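Local coordinates for RNA-dependent RNA polymerase (Dera Ghazi Khan orthonairovirus, PDB 6DX2), which acts, in this viral OTU domain, as a cysteine protease with deubiquitinase activity, within an L protein that is probably an RNA-directed RNA polymerase, at residues F25-Y30 with I117-D122; I9-N14 with A130-P135; R90-M93 with Y97-G100; Y45-L50 with R59-T64. All coordinates share one frame; numbering follows the deposited sequence.

Contact 1. Residues F25-Y30 with I117-D122; sequences FNLNDY and ILWEAD
Phe25 and Trp119 form the aromatic part of this contact, an offset edge-to-face pair. The edge of the Phe25 ring points at the face of Trp119, with the planes at 81° and the centroids of the Phe25 ring and the Trp119 six-membered ring 5.5 Å apart. The closest atoms are Phe25 CZ and Trp119 CZ3, at 3.5 Å. Phe25 CG sits between its backbone N and carbonyl carbon (chi1 60°), and this rotation swings the ring across to the indole.

The apolar part comes from Leu27, which sends its two methyls to different residues. Leu27 CD2 meets Trp119 CB and Trp119 CG obliquely, at 4.1 Å from each. Ile117 CG2 lies on one face of the indole. The other methyl, Leu27 CD1, meets Ala121 CB at 3.9 Å.

No hydrogen bond crosses between the two segments. Within 25-30, Asn26 OD1 accepts from Asn28 N at 3.0 Å, with the donor tilted 33° from the carbonyl plane. This bond closes an Asx turn. Asn26 ND2 reaches Ser124 O and Asn126 OD1, which ties the turn to the loop after strand 116-121. Trp119 NE1 is satisfied by Asn143 OD1 of strand 142-147.

A loop holding an Asx turn thus packs on the face of strand 116-121 that carries Trp119 and Ala121, in the mixed sheet of the OTU domain.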
loop_
_atom_site.group_PDB
_atom_site.type_symbol
_atom_site.label_atom_id
_atom_site.label_comp_id
_atom_site.label_asym_id
_atom_site.label_seq_id
_atom_site.Cartn_x
_atom_site.Cartn_y
_atom_site.Cartn_z
ATOM N N PHE A 25 -17.561 5.179 1.819
ATOM C CA PHE A 25 -18.458 4.101 1.425
ATOM C C PHE A 25 -17.981 2.859 2.164
ATOM O O PHE A 25 -16.887 2.848 2.752
ATOM C CB PHE A 25 -18.434 3.862 -0.093
ATOM C CG PHE A 25 -17.061 3.499 -0.608
ATOM C CD1 PHE A 25 -16.084 4.476 -0.789
ATOM C CD2 PHE A 25 -16.712 2.192 -0.867
ATOM C CE1 PHE A 25 -14.843 4.139 -1.258
ATOM C CE2 PHE A 25 -15.458 1.864 -1.304
ATOM C CZ PHE A 25 -14.531 2.811 -1.501
ATOM N N ASN A 26 -18.722 1.779 2.017
ATOM C CA ASN A 26 -18.306 0.517 2.609
ATOM C C ASN A 26 -17.489 -0.308 1.613
ATOM O O ASN A 26 -17.984 -0.680 0.540
ATOM C CB ASN A 26 -19.494 -0.287 3.123
ATOM C CG ASN A 26 -19.024 -1.383 4.021
ATOM O OD1 ASN A 26 -18.664 -2.443 3.538
ATOM N ND2 ASN A 26 -18.913 -1.097 5.332
ATOM N N LEU A 27 -16.248 -0.615 2.008
ATOM C CA LEU A 27 -15.339 -1.394 1.175
ATOM C C LEU A 27 -15.997 -2.645 0.625
ATOM O O LEU A 27 -15.774 -3.022 -0.532
ATOM C CB LEU A 27 -14.106 -1.803 1.977
ATOM C CG LEU A 27 -13.174 -0.636 2.281
ATOM C CD1 LEU A 27 -12.044 -1.130 3.135
ATOM C CD2 LEU A 27 -12.735 -0.037 0.963
ATOM N N ASN A 28 -16.763 -3.330 1.448
ATOM C CA ASN A 28 -17.179 -4.644 1.009
ATOM C C ASN A 28 -18.372 -4.616 0.074
ATOM O O ASN A 28 -18.821 -5.683 -0.333
ATOM C CB ASN A 28 -17.416 -5.496 2.226
ATOM C CG ASN A 28 -16.092 -5.835 2.921
ATOM O OD1 ASN A 28 -15.952 -5.621 4.117
ATOM N ND2 ASN A 28 -15.096 -6.334 2.137
ATOM N N ASP A 29 -18.860 -3.433 -0.282
ATOM C CA ASP A 29 -19.785 -3.341 -1.390
ATOM C C ASP A 29 -19.083 -3.396 -2.730
ATOM O O ASP A 29 -19.734 -3.635 -3.754
ATOM C CB ASP A 29 -20.616 -2.066 -1.260
ATOM C CG ASP A 29 -21.673 -2.189 -0.186
ATOM O OD1 ASP A 29 -22.076 -3.350 0.115
ATOM O OD2 ASP A 29 -22.066 -1.132 0.358
ATOM N N TYR A 30 -17.778 -3.208 -2.752
ATOM C CA TYR A 30 -17.041 -3.110 -4.004
ATOM C C TYR A 30 -15.889 -4.072 -4.076
ATOM O O TYR A 30 -15.436 -4.377 -5.181
ATOM C CB TYR A 30 -16.498 -1.675 -4.203
ATOM C CG TYR A 30 -17.642 -0.706 -4.247
ATOM C CD1 TYR A 30 -18.293 -0.414 -5.444
ATOM C CD2 TYR A 30 -18.118 -0.132 -3.085
ATOM C CE1 TYR A 30 -19.374 0.448 -5.469
ATOM C CE2 TYR A 30 -19.189 0.723 -3.096
ATOM C CZ TYR A 30 -19.822 1.007 -4.286
ATOM O OH TYR A 30 -20.900 1.869 -4.262
ATOM N N ILE A 117 -3.165 1.636 -3.257
ATOM C CA ILE A 117 -4.121 2.462 -2.529
ATOM C C ILE A 117 -4.270 1.908 -1.128
ATOM O O ILE A 117 -4.513 0.707 -0.956
ATOM C CB ILE A 117 -5.479 2.514 -3.240
ATOM C CG1 ILE A 117 -5.270 3.089 -4.623
ATOM C CG2 ILE A 117 -6.523 3.307 -2.392
ATOM C CD1 ILE A 117 -6.579 3.025 -5.506
ATOM N N LEU A 118 -4.114 2.778 -0.131
ATOM C CA LEU A 118 -4.312 2.386 1.255
ATOM C C LEU A 118 -5.687 2.877 1.648
ATOM O O LEU A 118 -5.918 4.088 1.736
ATOM C CB LEU A 118 -3.243 2.962 2.183
ATOM C CG LEU A 118 -1.780 2.708 1.792
ATOM C CD1 LEU A 118 -0.763 3.206 2.907
ATOM C CD2 LEU A 118 -1.566 1.239 1.419
ATOM N N TRP A 119 -6.617 1.934 1.872
ATOM C CA TRP A 119 -7.962 2.288 2.288
ATOM C C TRP A 119 -7.992 2.111 3.799
ATOM O O TRP A 119 -8.028 0.985 4.304
ATOM C CB TRP A 119 -8.989 1.357 1.648
ATOM C CG TRP A 119 -9.005 1.375 0.128
ATOM C CD1 TRP A 119 -8.310 0.531 -0.720
ATOM C CD2 TRP A 119 -9.758 2.259 -0.711
ATOM N NE1 TRP A 119 -8.624 0.810 -2.023
ATOM C CE2 TRP A 119 -9.503 1.871 -2.050
ATOM C CE3 TRP A 119 -10.633 3.324 -0.462
ATOM C CZ2 TRP A 119 -10.021 2.540 -3.143
ATOM C CZ3 TRP A 119 -11.191 3.995 -1.587
ATOM C CH2 TRP A 119 -10.885 3.595 -2.891
ATOM N N GLU A 120 -7.980 3.215 4.536
ATOM C CA GLU A 120 -8.123 3.138 5.979
ATOM C C GLU A 120 -9.594 3.023 6.315
ATOM O O GLU A 120 -10.399 3.897 5.963
ATOM C CB GLU A 120 -7.480 4.341 6.659
ATOM C CG GLU A 120 -5.955 4.124 6.776
ATOM C CD GLU A 120 -5.155 5.385 7.062
ATOM O OE1 GLU A 120 -4.329 5.775 6.198
ATOM O OE2 GLU A 120 -5.347 5.975 8.151
ATOM N N ALA A 121 -9.919 1.949 7.069
ATOM C CA ALA A 121 -11.270 1.531 7.358
ATOM C C ALA A 121 -11.478 1.501 8.858
ATOM O O ALA A 121 -10.553 1.170 9.621
ATOM C CB ALA A 121 -11.548 0.119 6.786
ATOM N N ASP A 122 -12.715 1.786 9.283
ATOM C CA ASP A 122 -13.068 1.476 10.662
ATOM C C ASP A 122 -13.469 -0.005 10.809
ATOM O O ASP A 122 -13.433 -0.792 9.853
ATOM C CB ASP A 122 -14.179 2.404 11.162
ATOM C CG ASP A 122 -15.495 2.250 10.371
ATOM O OD1 ASP A 122 -16.319 3.192 10.414
ATOM O OD2 ASP A 122 -15.706 1.211 9.709
#

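Contact 2. Residues I9-N14 with A130-P135; sequences INWQPN and ATKYGP
The indole of Trp11 is covered on both faces. Over one face lies the side chain of Lys132, with CE 3.6 Å above the plane. The opposite face is covered by Ile9 CG2, 3.5 Å from the plane. Near the ring plane, at the edge, Thr131 N approaches Trp11 CZ3. Ala130 CB touches Trp11 CH2 at 3.9 Å from an oblique direction.

The lysine runs across the indole at about a right angle. Its CB meets Trp11 CZ3 at 3.6 Å over the six-membered ring. Lys132 CE is 3.7 Å from Trp11 CG and makes a CH-pi contact over the five-membered ring, only 9° off its normal. Bends at chi3 (85°) and chi4 carry NZ away from the indole toward the turn after the strand. There NZ donates to Gly134 O at 2.8 Å, in the carbonyl plane, and it also bonds Gly136 O.

Trp11, beside the outermost strand 12-13, thus packs on strand 127-133 of the OTU domain's mixed sheet, across strand 18-21. Tyr19 of that intervening strand makes a cation-pi contact with the same lysine.

Lys132 therefore works in two parts. Its methylenes lie over the Trp11 face and make CH-pi and apolar contact, while its ammonium is held by backbone carbonyls. NZ lies 5.0 Å from the centroid of the Trp11 five-membered ring, so any cation-pi attraction there is probably weak.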
loop_
_atom_site.group_PDB
_atom_site.type_symbol
_atom_site.label_atom_id
_atom_site.label_comp_id
_atom_site.label_asym_id
_atom_site.label_seq_id
_atom_site.Cartn_x
_atom_site.Cartn_y
_atom_site.Cartn_z
ATOM N N ILE A 9 -13.872 7.541 -8.928
ATOM C CA ILE A 9 -13.631 8.317 -7.720
ATOM C C ILE A 9 -12.823 9.545 -8.089
ATOM O O ILE A 9 -11.986 9.506 -9.001
ATOM C CB ILE A 9 -12.895 7.478 -6.663
ATOM C CG1 ILE A 9 -13.862 6.527 -5.973
ATOM C CG2 ILE A 9 -12.180 8.347 -5.571
ATOM C CD1 ILE A 9 -13.148 5.521 -5.064
ATOM N N ASN A 10 -13.052 10.626 -7.334
ATOM C CA ASN A 10 -12.314 11.880 -7.458
ATOM C C ASN A 10 -11.122 11.909 -6.490
ATOM O O ASN A 10 -11.284 11.934 -5.265
ATOM C CB ASN A 10 -13.270 13.044 -7.225
ATOM C CG ASN A 10 -14.315 13.158 -8.340
ATOM O OD1 ASN A 10 -14.144 12.590 -9.432
ATOM N ND2 ASN A 10 -15.395 13.890 -8.070
ATOM N N TRP A 11 -9.919 11.917 -7.047
ATOM C CA TRP A 11 -8.688 11.841 -6.272
ATOM C C TRP A 11 -8.046 13.222 -6.265
ATOM O O TRP A 11 -7.986 13.880 -7.304
ATOM C CB TRP A 11 -7.726 10.819 -6.888
ATOM C CG TRP A 11 -8.228 9.416 -6.759
ATOM C CD1 TRP A 11 -8.871 8.647 -7.694
ATOM C CD2 TRP A 11 -8.118 8.619 -5.592
ATOM N NE1 TRP A 11 -9.141 7.405 -7.174
ATOM C CE2 TRP A 11 -8.670 7.355 -5.884
ATOM C CE3 TRP A 11 -7.554 8.846 -4.352
ATOM C CZ2 TRP A 11 -8.736 6.327 -4.947
ATOM C CZ3 TRP A 11 -7.584 7.806 -3.393
ATOM C CH2 TRP A 11 -8.186 6.552 -3.714
ATOM N N GLN A 12 -7.583 13.665 -5.109
ATOM C CA GLN A 12 -7.015 15.009 -5.067
ATOM C C GLN A 12 -5.514 14.879 -4.868
ATOM O O GLN A 12 -5.085 14.275 -3.877
ATOM C CB GLN A 12 -7.650 15.810 -3.926
ATOM C CG GLN A 12 -7.204 17.271 -3.849
ATOM C CD GLN A 12 -6.970 17.917 -5.229
ATOM O OE1 GLN A 12 -7.858 17.929 -6.082
ATOM N NE2 GLN A 12 -5.776 18.474 -5.432
ATOM N N PRO A 13 -4.671 15.335 -5.789
ATOM C CA PRO A 13 -3.240 15.096 -5.640
ATOM C C PRO A 13 -2.635 16.203 -4.800
ATOM O O PRO A 13 -3.117 17.331 -4.800
ATOM C CB PRO A 13 -2.707 15.190 -7.081
ATOM C CG PRO A 13 -3.692 15.997 -7.802
ATOM C CD PRO A 13 -5.039 15.753 -7.153
ATOM N N ASN A 14 -1.620 15.852 -4.029
ATOM C CA ASN A 14 -0.733 16.896 -3.539
ATOM C C ASN A 14 0.453 17.012 -4.495
ATOM O O ASN A 14 0.585 16.253 -5.468
ATOM C CB ASN A 14 -0.354 16.626 -2.075
ATOM C CG ASN A 14 0.484 15.374 -1.882
ATOM O OD1 ASN A 14 1.194 14.931 -2.776
ATOM N ND2 ASN A 14 0.409 14.804 -0.696
ATOM N N ALA A 130 -8.615 7.522 2.251
ATOM C CA ALA A 130 -8.017 6.739 1.162
ATOM C C ALA A 130 -6.848 7.517 0.585
ATOM O O ALA A 130 -6.966 8.724 0.327
ATOM C CB ALA A 130 -8.976 6.405 0.052
ATOM N N THR A 131 -5.732 6.827 0.377
ATOM C CA THR A 131 -4.511 7.463 -0.112
ATOM C C THR A 131 -3.983 6.637 -1.258
ATOM O O THR A 131 -3.849 5.430 -1.133
ATOM C CB THR A 131 -3.476 7.567 0.998
ATOM O OG1 THR A 131 -4.072 8.219 2.124
ATOM C CG2 THR A 131 -2.310 8.399 0.567
ATOM N N LYS A 132 -3.712 7.273 -2.393
ATOM C CA LYS A 132 -3.336 6.535 -3.582
ATOM C C LYS A 132 -1.934 6.965 -3.980
ATOM O O LYS A 132 -1.649 8.163 -4.105
ATOM C CB LYS A 132 -4.338 6.789 -4.687
ATOM C CG LYS A 132 -3.950 6.188 -6.051
ATOM C CD LYS A 132 -5.145 6.232 -7.048
ATOM C CE LYS A 132 -5.154 7.624 -7.733
ATOM N NZ LYS A 132 -4.196 7.671 -8.929
ATOM N N TYR A 133 -1.073 5.986 -4.192
ATOM C CA TYR A 133 0.321 6.215 -4.563
ATOM C C TYR A 133 0.457 5.733 -6.000
ATOM O O TYR A 133 0.317 4.541 -6.258
ATOM C CB TYR A 133 1.263 5.438 -3.650
ATOM C CG TYR A 133 1.214 5.938 -2.243
ATOM C CD1 TYR A 133 2.045 6.951 -1.836
ATOM C CD2 TYR A 133 0.299 5.404 -1.315
ATOM C CE1 TYR A 133 2.013 7.436 -0.532
ATOM C CE2 TYR A 133 0.258 5.920 0.004
ATOM C CZ TYR A 133 1.095 6.928 0.341
ATOM O OH TYR A 133 1.099 7.469 1.599
ATOM N N GLY A 134 0.666 6.651 -6.926
ATOM C CA GLY A 134 0.748 6.298 -8.335
ATOM C C GLY A 134 -0.421 6.830 -9.117
ATOM O O GLY A 134 -1.485 7.110 -8.579
ATOM N N PRO A 135 -0.249 6.945 -10.435
ATOM C CA PRO A 135 -1.233 7.658 -11.265
ATOM C C PRO A 135 -2.385 6.814 -11.768
ATOM O O PRO A 135 -3.228 7.345 -12.517
ATOM C CB PRO A 135 -0.379 8.119 -12.450
ATOM C CG PRO A 135 0.578 6.983 -12.616
ATOM C CD PRO A 135 0.964 6.566 -11.185
#

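Contact 3. Residues R90-M93 with Y97-G100; sequences RADM and YYWG
Tyr98 lays its ring over the last turn of helix 86-93, against Met93 and Asp92. Tyr98 CG is turned opposite the backbone N (chi1 169°), which extends the ring from the loop to the helix. Met93 CA lies over the centre of one face, 3.5 Å from the ring centroid of Tyr98. The CA hydrogen can thus meet the pi cloud in a CH-pi contact, so the tyrosine packs directly on the helix backbone at Met93.

The Met93 side chain runs obliquely past the ring. Its CG touches Tyr98 CE1 at 3.7 Å. Beyond CG the chain bends away from the ring (chi2 -85°). The side chain also packs on Ile65 and Ala66 of helix 58-71.

Asp92 approaches from another direction. Its carboxylate stands nearly upright to the ring, the two planes 81° apart. OD2 lies in the ring plane at the edge, 3.6 Å from Tyr98 CE2. The backbone Asp92 O is 3.5 Å from Tyr98 CD2, in an oblique position.

No hydrogen bond joins the two segments, and the polar ends are satisfied by other residues. Asp92 OD2 pairs with Tyr83 OH. Tyr98 OH pairs with Glu104 OE2 of helix 102-112. An acidic oxygen at the ring edge faces the electropositive C-H rim, so that approach is probably mildly attractive. The ring packs the end of helix 86-93, while its hydroxyl ties the connecting loop to the next helix.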
loop_
_atom_site.group_PDB
_atom_site.type_symbol
_atom_site.label_atom_id
_atom_site.label_comp_id
_atom_site.label_asym_id
_atom_site.label_seq_id
_atom_site.Cartn_x
_atom_site.Cartn_y
_atom_site.Cartn_z
ATOM N N ARG A 90 16.971 0.888 5.051
ATOM C CA ARG A 90 16.957 -0.475 4.528
ATOM C C ARG A 90 17.211 -1.488 5.629
ATOM O O ARG A 90 16.586 -2.551 5.643
ATOM C CB ARG A 90 17.973 -0.639 3.404
ATOM C CG ARG A 90 17.540 0.109 2.157
ATOM C CD ARG A 90 18.671 0.004 1.112
ATOM N NE ARG A 90 19.592 1.138 1.166
ATOM C CZ ARG A 90 20.905 1.022 1.352
ATOM N NH1 ARG A 90 21.442 -0.181 1.516
ATOM N NH2 ARG A 90 21.667 2.108 1.376
ATOM N N ALA A 91 18.078 -1.159 6.584
ATOM C CA ALA A 91 18.393 -2.104 7.656
ATOM C C ALA A 91 17.172 -2.361 8.538
ATOM O O ALA A 91 16.941 -3.490 8.992
ATOM C CB ALA A 91 19.560 -1.582 8.494
ATOM N N ASP A 92 16.383 -1.324 8.794
ATOM C CA ASP A 92 15.169 -1.493 9.590
ATOM C C ASP A 92 14.090 -2.238 8.806
ATOM O O ASP A 92 13.512 -3.209 9.293
ATOM C CB ASP A 92 14.641 -0.127 10.017
ATOM C CG ASP A 92 13.760 -0.206 11.245
ATOM O OD1 ASP A 92 13.993 -1.121 12.070
ATOM O OD2 ASP A 92 12.835 0.628 11.383
ATOM N N MET A 93 13.796 -1.775 7.589
ATOM C CA MET A 93 12.698 -2.347 6.813
ATOM C C MET A 93 12.941 -3.822 6.513
ATOM O O MET A 93 11.977 -4.601 6.452
ATOM C CB MET A 93 12.511 -1.525 5.517
ATOM C CG MET A 93 11.436 -1.944 4.585
ATOM S SD MET A 93 11.983 -3.266 3.458
ATOM C CE MET A 93 13.151 -2.356 2.430
ATOM N N TYR A 97 9.055 -8.685 10.719
ATOM C CA TYR A 97 8.013 -8.030 11.493
ATOM C C TYR A 97 8.155 -6.522 11.486
ATOM O O TYR A 97 7.599 -5.849 12.361
ATOM C CB TYR A 97 7.969 -8.579 12.940
ATOM C CG TYR A 97 8.113 -10.068 12.882
ATOM C CD1 TYR A 97 7.169 -10.841 12.193
ATOM C CD2 TYR A 97 9.182 -10.711 13.469
ATOM C CE1 TYR A 97 7.302 -12.213 12.105
ATOM C CE2 TYR A 97 9.311 -12.095 13.400
ATOM C CZ TYR A 97 8.369 -12.827 12.706
ATOM O OH TYR A 97 8.494 -14.203 12.623
ATOM N N TYR A 98 8.868 -5.965 10.499
ATOM C CA TYR A 98 8.802 -4.532 10.289
ATOM C C TYR A 98 7.433 -4.207 9.707
ATOM O O TYR A 98 6.995 -4.838 8.727
ATOM C CB TYR A 98 9.915 -4.106 9.327
ATOM C CG TYR A 98 9.791 -2.709 8.831
ATOM C CD1 TYR A 98 9.043 -2.422 7.687
ATOM C CD2 TYR A 98 10.400 -1.673 9.502
ATOM C CE1 TYR A 98 8.924 -1.098 7.204
ATOM C CE2 TYR A 98 10.308 -0.360 9.045
ATOM C CZ TYR A 98 9.577 -0.083 7.898
ATOM O OH TYR A 98 9.441 1.200 7.423
ATOM N N TRP A 99 6.723 -3.270 10.319
ATOM C CA TRP A 99 5.345 -3.019 9.870
ATOM C C TRP A 99 5.342 -2.067 8.692
ATOM O O TRP A 99 5.707 -0.910 8.834
ATOM C CB TRP A 99 4.486 -2.474 11.016
ATOM C CG TRP A 99 4.190 -3.542 12.008
ATOM C CD1 TRP A 99 5.068 -4.042 12.973
ATOM C CD2 TRP A 99 2.969 -4.289 12.149
ATOM N NE1 TRP A 99 4.445 -5.028 13.691
ATOM C CE2 TRP A 99 3.168 -5.209 13.221
ATOM C CE3 TRP A 99 1.720 -4.277 11.495
ATOM C CZ2 TRP A 99 2.181 -6.137 13.636
ATOM C CZ3 TRP A 99 0.748 -5.198 11.909
ATOM C CH2 TRP A 99 0.988 -6.112 12.999
ATOM N N GLY A 100 4.855 -2.553 7.542
ATOM C CA GLY A 100 4.763 -1.732 6.349
ATOM C C GLY A 100 3.579 -0.788 6.356
ATOM O O GLY A 100 2.559 -1.025 6.999
#

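Contact 4. Residues Y45-L50 with R59-T64; sequences YSVSFL and RSIKNT
Ile61 reaches across to helix 42-52 with the end of its long branch. Its CG1 lies opposite the carbonyl carbon (chi1 -73°), and the nearly extended chi2 (150°) sends CD1 to the other helix. CD1 comes down on the backbone of Ser48, 3.5 Å from Ser48 CA and 3.5 Å from Ser48 CB. The methyl sits against the helix surface at a small residue.

Val47 meets the same isoleucine obliquely, from beside it. Val47 CG1 is 3.9 Å from Ile61 CD1 and 4.1 Å from the short branch, Ile61 CG2. One valine methyl therefore touches both branches.

The contact joins two helices that follow each other in the OTU domain, 42-52 and 58-71, with a short link between them. All three touching residues are buried. Leu108 of helix 102-112 packs on both Val47 and Ile61, so a third helix shares this apolar core. Val47 also packs on Leu142 of strand 142-147, and Ser46 and Leu50 pack on strands 142-147 and 150-156.

The hydroxyl of Ser48 takes no polar partner from 59-64. OG is turned opposite its own backbone N and bonds Ser54 O in the link, with a weak second bond to Glu57 N.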
loop_
_atom_site.group_PDB
_atom_site.type_symbol
_atom_site.label_atom_id
_atom_site.label_comp_id
_atom_site.label_asym_id
_atom_site.label_seq_id
_atom_site.Cartn_x
_atom_site.Cartn_y
_atom_site.Cartn_z
ATOM N N TYR A 45 2.880 -9.530 2.939
ATOM C CA TYR A 45 2.024 -10.654 2.539
ATOM C C TYR A 45 0.956 -10.167 1.587
ATOM O O TYR A 45 0.617 -10.849 0.607
ATOM C CB TYR A 45 1.308 -11.257 3.729
ATOM C CG TYR A 45 2.184 -11.970 4.755
ATOM C CD1 TYR A 45 3.505 -12.375 4.437
ATOM C CD2 TYR A 45 1.738 -12.086 6.066
ATOM C CE1 TYR A 45 4.322 -13.018 5.431
ATOM C CE2 TYR A 45 2.543 -12.655 7.041
ATOM C CZ TYR A 45 3.819 -13.114 6.720
ATOM O OH TYR A 45 4.602 -13.684 7.702
ATOM N N SER A 46 0.370 -9.006 1.908
ATOM C CA SER A 46 -0.768 -8.520 1.151
ATOM C C SER A 46 -0.358 -8.147 -0.259
ATOM O O SER A 46 -1.069 -8.492 -1.231
ATOM C CB SER A 46 -1.388 -7.341 1.877
ATOM O OG SER A 46 -2.021 -7.767 3.069
ATOM N N VAL A 47 0.743 -7.403 -0.385
ATOM C CA VAL A 47 1.245 -7.029 -1.707
ATOM C C VAL A 47 1.633 -8.274 -2.491
ATOM O O VAL A 47 1.277 -8.412 -3.670
ATOM C CB VAL A 47 2.430 -6.069 -1.557
ATOM C CG1 VAL A 47 3.172 -5.937 -2.915
ATOM C CG2 VAL A 47 1.854 -4.760 -1.083
ATOM N N SER A 48 2.288 -9.250 -1.820
ATOM C CA SER A 48 2.642 -10.470 -2.523
ATOM C C SER A 48 1.371 -11.191 -3.007
ATOM O O SER A 48 1.322 -11.705 -4.128
ATOM C CB SER A 48 3.461 -11.398 -1.611
ATOM O OG SER A 48 3.885 -12.580 -2.285
ATOM N N PHE A 49 0.339 -11.245 -2.161
ATOM C CA PHE A 49 -0.888 -11.921 -2.586
ATOM C C PHE A 49 -1.446 -11.295 -3.852
ATOM O O PHE A 49 -1.885 -12.020 -4.766
ATOM C CB PHE A 49 -1.962 -11.870 -1.495
ATOM C CG PHE A 49 -3.214 -12.661 -1.895
ATOM C CD1 PHE A 49 -3.196 -14.037 -1.880
ATOM C CD2 PHE A 49 -4.324 -12.004 -2.400
ATOM C CE1 PHE A 49 -4.332 -14.796 -2.272
ATOM C CE2 PHE A 49 -5.443 -12.739 -2.807
ATOM C CZ PHE A 49 -5.431 -14.132 -2.732
ATOM N N LEU A 50 -1.462 -9.961 -3.898
ATOM C CA LEU A 50 -2.056 -9.269 -5.041
ATOM C C LEU A 50 -1.201 -9.379 -6.291
ATOM O O LEU A 50 -1.758 -9.373 -7.406
ATOM C CB LEU A 50 -2.317 -7.821 -4.692
ATOM C CG LEU A 50 -3.445 -7.672 -3.660
ATOM C CD1 LEU A 50 -3.528 -6.250 -3.221
ATOM C CD2 LEU A 50 -4.835 -8.112 -4.230
ATOM N N ARG A 59 9.232 -11.585 0.922
ATOM C CA ARG A 59 10.582 -11.084 1.172
ATOM C C ARG A 59 11.198 -10.453 -0.074
ATOM O O ARG A 59 11.948 -9.477 0.029
ATOM C CB ARG A 59 11.505 -12.206 1.673
ATOM C CG ARG A 59 10.984 -13.013 2.887
ATOM C CD ARG A 59 12.086 -13.908 3.534
ATOM N NE ARG A 59 12.829 -13.076 4.477
ATOM C CZ ARG A 59 12.719 -13.142 5.804
ATOM N NH1 ARG A 59 11.935 -14.054 6.384
ATOM N NH2 ARG A 59 13.426 -12.311 6.557
ATOM N N SER A 60 10.929 -10.997 -1.257
ATOM C CA SER A 60 11.535 -10.398 -2.440
ATOM C C SER A 60 10.937 -9.032 -2.741
ATOM O O SER A 60 11.609 -8.182 -3.338
ATOM C CB SER A 60 11.398 -11.339 -3.629
ATOM O OG SER A 60 10.044 -11.491 -3.938
ATOM N N ILE A 61 9.706 -8.793 -2.321
ATOM C CA ILE A 61 9.136 -7.454 -2.458
ATOM C C ILE A 61 9.915 -6.459 -1.612
ATOM O O ILE A 61 10.203 -5.342 -2.050
ATOM C CB ILE A 61 7.656 -7.478 -2.072
ATOM C CG1 ILE A 61 6.888 -8.175 -3.194
ATOM C CG2 ILE A 61 7.156 -6.085 -1.828
ATOM C CD1 ILE A 61 5.713 -8.865 -2.665
ATOM N N LYS A 62 10.268 -6.860 -0.383
ATOM C CA LYS A 62 11.157 -6.046 0.442
ATOM C C LYS A 62 12.462 -5.749 -0.267
ATOM O O LYS A 62 13.020 -4.660 -0.109
ATOM C CB LYS A 62 11.473 -6.747 1.774
ATOM C CG LYS A 62 10.271 -6.705 2.736
ATOM C CD LYS A 62 10.697 -7.307 4.070
ATOM C CE LYS A 62 10.050 -6.554 5.179
ATOM N NZ LYS A 62 10.566 -6.976 6.482
ATOM N N ASN A 63 13.032 -6.749 -0.965
ATOM C CA ASN A 63 14.315 -6.519 -1.623
ATOM C C ASN A 63 14.177 -5.503 -2.745
ATOM O O ASN A 63 15.084 -4.688 -2.966
ATOM C CB ASN A 63 14.886 -7.840 -2.148
ATOM C CG ASN A 63 15.338 -8.756 -1.015
ATOM O OD1 ASN A 63 15.671 -8.280 0.061
ATOM N ND2 ASN A 63 15.357 -10.061 -1.257
ATOM N N THR A 64 13.036 -5.539 -3.442
ATOM C CA THR A 64 12.747 -4.561 -4.477
ATOM C C THR A 64 12.643 -3.165 -3.885
ATOM O O THR A 64 13.240 -2.215 -4.410
ATOM C CB THR A 64 11.462 -4.963 -5.201
ATOM O OG1 THR A 64 11.716 -6.176 -5.920
ATOM C CG2 THR A 64 11.092 -3.884 -6.174
#

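Contacts 1 and 2 share the mixed sheet, on neighbouring strands 116-121 and 127-133. Their centres are 14 Å apart and they touch: Trp119 CE3 packs on Ala130 CB at 3.5 Å. Contacts 3 and 4 belong to the helical part, with centres 12 Å apart. There Lys62 NZ reaches Met93 O at 2.8 Å. The pairs lie on opposite sides of the chain's centre, 21 to 25 Å apart between centres. Along the chain, contact 4 closes before contact 3 opens. Both are nested inside contact 1, which is nested inside contact 2. After the helices the chain returns to the sheet beside the N-terminal segments, so the helical part is inserted within one sheet-based OTU domain.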